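Local structure of tryptophan decarboxylase 1 (Oryza sativa subsp. japonica, 6KHN) at residues Gly126-Ala131 with Asp372-Gln377. The protein decarboxylates L-tryptophan to tryptamine and 5-hydroxy-L-tryptophan to serotonin, using pyridoxal 5'-phosphate as cofactor. Sequence-based numbering, arbitrary orientation.
With SRO (serotonin), chain D.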
loop_
_atom_site.group_PDB
_atom_site.type_symbol
_atom_site.label_atom_id
_atom_site.label_comp_id
_atom_site.label_asym_id
_atom_site.label_seq_id
_atom_site.Cartn_x
_atom_site.Cartn_y
_atom_site.Cartn_z
ATOM N N GLY A 126 -1.821 -12.052 2.915
ATOM C CA GLY A 126 -1.529 -12.501 4.260
ATOM C C GLY A 126 -2.239 -11.750 5.368
ATOM O O GLY A 126 -1.588 -11.316 6.321
ATOM N N PHE A 127 -3.563 -11.592 5.287
ATOM C CA PHE A 127 -4.231 -10.817 6.329
ATOM C C PHE A 127 -4.155 -11.512 7.684
ATOM O O PHE A 127 -4.056 -10.836 8.703
ATOM C CB PHE A 127 -5.690 -10.529 5.956
ATOM C CG PHE A 127 -6.347 -11.598 5.121
ATOM C CD1 PHE A 127 -6.715 -12.815 5.680
ATOM C CD2 PHE A 127 -6.647 -11.362 3.801
ATOM C CE1 PHE A 127 -7.357 -13.789 4.922
ATOM C CE2 PHE A 127 -7.263 -12.332 3.026
ATOM C CZ PHE A 127 -7.620 -13.553 3.592
ATOM N N THR A 128 -4.189 -12.847 7.718
ATOM C CA THR A 128 -3.957 -13.612 8.936
ATOM C C THR A 128 -2.737 -14.503 8.751
ATOM O O THR A 128 -2.314 -14.787 7.621
ATOM C CB THR A 128 -5.158 -14.498 9.315
ATOM O OG1 THR A 128 -5.488 -15.363 8.207
ATOM C CG2 THR A 128 -6.364 -13.652 9.689
ATOM N N TRP A 129 -2.196 -14.969 9.880
ATOM C CA TRP A 129 -1.142 -15.976 9.826
ATOM C C TRP A 129 -1.605 -17.185 9.020
ATOM O O TRP A 129 -0.885 -17.667 8.151
ATOM C CB TRP A 129 -0.733 -16.397 11.239
ATOM C CG TRP A 129 0.285 -17.524 11.281
ATOM C CD1 TRP A 129 1.647 -17.400 11.284
ATOM C CD2 TRP A 129 0.016 -18.933 11.322
ATOM N NE1 TRP A 129 2.240 -18.643 11.326
ATOM C CE2 TRP A 129 1.266 -19.599 11.353
ATOM C CE3 TRP A 129 -1.158 -19.698 11.336
ATOM C CZ2 TRP A 129 1.374 -20.984 11.404
ATOM C CZ3 TRP A 129 -1.048 -21.082 11.392
ATOM C CH2 TRP A 129 0.211 -21.707 11.425
ATOM N N GLN A 130 -2.830 -17.654 9.280
ATOM C CA GLN A 130 -3.362 -18.840 8.626
ATOM C C GLN A 130 -3.524 -18.634 7.124
ATOM O O GLN A 130 -3.278 -19.554 6.343
ATOM C CB GLN A 130 -4.705 -19.227 9.249
ATOM C CG GLN A 130 -5.261 -20.577 8.740
ATOM C CD GLN A 130 -4.248 -21.691 8.936
ATOM O OE1 GLN A 130 -3.401 -21.929 8.077
ATOM N NE2 GLN A 130 -4.304 -22.353 10.087
ATOM N N ALA A 131 -3.939 -17.432 6.704
ATOM C CA ALA A 131 -4.086 -17.119 5.282
ATOM C C ALA A 131 -2.829 -17.387 4.477
ATOM O O ALA A 131 -2.936 -17.523 3.247
ATOM C CB ALA A 131 -4.464 -15.657 5.048
ATOM N N ASP A 372 -1.900 -11.529 13.610
ATOM C CA ASP A 372 -2.394 -11.323 12.257
ATOM C C ASP A 372 -2.081 -9.891 11.841
ATOM O O ASP A 372 -2.448 -8.940 12.536
ATOM C CB ASP A 372 -3.887 -11.620 12.195
ATOM C CG ASP A 372 -4.224 -13.007 12.740
ATOM O OD1 ASP A 372 -3.520 -13.972 12.353
ATOM O OD2 ASP A 372 -5.175 -13.132 13.553
ATOM N N LEU A 373 -1.362 -9.726 10.737
ATOM C CA LEU A 373 -0.816 -8.406 10.478
ATOM C C LEU A 373 -1.851 -7.444 9.913
ATOM O O LEU A 373 -1.589 -6.242 9.863
ATOM C CB LEU A 373 0.412 -8.521 9.571
ATOM C CG LEU A 373 1.623 -9.184 10.263
ATOM C CD1 LEU A 373 2.727 -9.478 9.261
ATOM C CD2 LEU A 373 2.175 -8.334 11.421
ATOM N N LYS A 374 -3.043 -7.923 9.547
ATOM C CA LYS A 374 -4.146 -6.990 9.334
ATOM C C LYS A 374 -4.426 -6.129 10.569
ATOM O O LYS A 374 -4.952 -5.020 10.428
ATOM C CB LYS A 374 -5.414 -7.739 8.940
ATOM C CG LYS A 374 -5.981 -8.623 10.043
ATOM C CD LYS A 374 -7.400 -9.030 9.710
ATOM C CE LYS A 374 -7.986 -9.925 10.787
ATOM N NZ LYS A 374 -8.544 -9.089 11.880
ATOM N N ASP A 375 -4.079 -6.602 11.770
ATOM C CA ASP A 375 -4.331 -5.847 12.994
ATOM C C ASP A 375 -3.231 -4.832 13.294
ATOM O O ASP A 375 -3.257 -4.210 14.363
ATOM C CB ASP A 375 -4.498 -6.807 14.180
ATOM C CG ASP A 375 -5.729 -7.713 14.040
ATOM O OD1 ASP A 375 -6.692 -7.337 13.332
ATOM O OD2 ASP A 375 -5.738 -8.805 14.637
ATOM N N MET A 376 -2.272 -4.660 12.379
ATOM C CA MET A 376 -1.169 -3.718 12.540
ATOM C C MET A 376 -1.144 -2.666 11.435
ATOM O O MET A 376 -0.117 -2.017 11.229
ATOM C CB MET A 376 0.171 -4.457 12.561
ATOM C CG MET A 376 0.367 -5.435 13.707
ATOM S SD MET A 376 0.767 -4.557 15.226
ATOM C CE MET A 376 2.437 -4.003 14.880
ATOM N N GLN A 377 -2.235 -2.499 10.697
ATOM C CA GLN A 377 -2.212 -1.661 9.502
ATOM C C GLN A 377 -3.621 -1.153 9.260
ATOM O O GLN A 377 -4.553 -1.509 9.981
ATOM C CB GLN A 377 -1.682 -2.449 8.289
ATOM C CG GLN A 377 -2.571 -3.610 7.922
ATOM C CD GLN A 377 -2.150 -4.345 6.660
ATOM O OE1 GLN A 377 -0.972 -4.372 6.285
ATOM N NE2 GLN A 377 -3.123 -4.946 5.991
HETATM O OH SRO D . -8.024 -11.738 -3.537
HETATM C CZ3 SRO D . -8.051 -10.889 -2.433
HETATM C CH2 SRO D . -7.212 -9.773 -2.436
HETATM C CZ2 SRO D . -7.222 -8.897 -1.352
HETATM C CE2 SRO D . -8.086 -9.154 -0.263
HETATM N NE1 SRO D . -8.306 -8.477 0.921
HETATM C CD1 SRO D . -9.258 -9.150 1.627
HETATM C CG SRO D . -9.637 -10.260 0.889
HETATM C CD2 SRO D . -8.911 -10.258 -0.272
HETATM C CE3 SRO D . -8.896 -11.146 -1.366
HETATM C CB SRO D . -10.712 -11.128 1.547
HETATM C CA SRO D . -10.569 -10.871 3.052
HETATM N NZ SRO D . -11.748 -10.245 3.648
HETATM O O HOH W 1 -0.839 -12.034 9.067
HETATM O O HOH W 2 -4.039 -16.936 11.760
#
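K374 N, in a short 3-10 turn (373-375), donates a hydrogen bond to F127 O at 3.2 Å, part of a buried contact between two active-site loops of this fold type I (aspartate aminotransferase-like) PLP enzyme. The loop 126-131 leads into helix 133-149 and carries an ST motif, in which T128 OG1 accepts from A131 N. D372 reaches the same loop with its side chain. With CG beside its own backbone N (chi1 -54°), the carboxylate lies alongside T128, whose CG2 is 3.8 Å from D372 CG, and OD1 takes the W129 N-H at 3.0 Å. That bond is nearly straight (168°) and arrives on the anti side of the carboxylate, 24° out of its plane. D372 OD1 also holds Q130 N through a water. OD2 is hydrogen-bonded to S365 OG, a second anchor. Another water links G126 O to L373 N. The aliphatic part of K374 packs against the F127 carbonyl, with CG 3.2 Å from F127 O. The K374 chain then runs off from F127 and bends at its last torsion, and NZ forms a salt bridge with D375 OD1 and a hydrogen bond to T355 OG1. The F127 ring lies near V380 and G381 of the cofactor site and packs edge-to-face with F103 of the second subunit. Serotonin also bonds to F104 O and H214 NE2 of that subunit, so its pocket lies at the dimer interface. The ring meets serotonin obliquely, F127 CE2 lying 3.6 Å from serotonin CA.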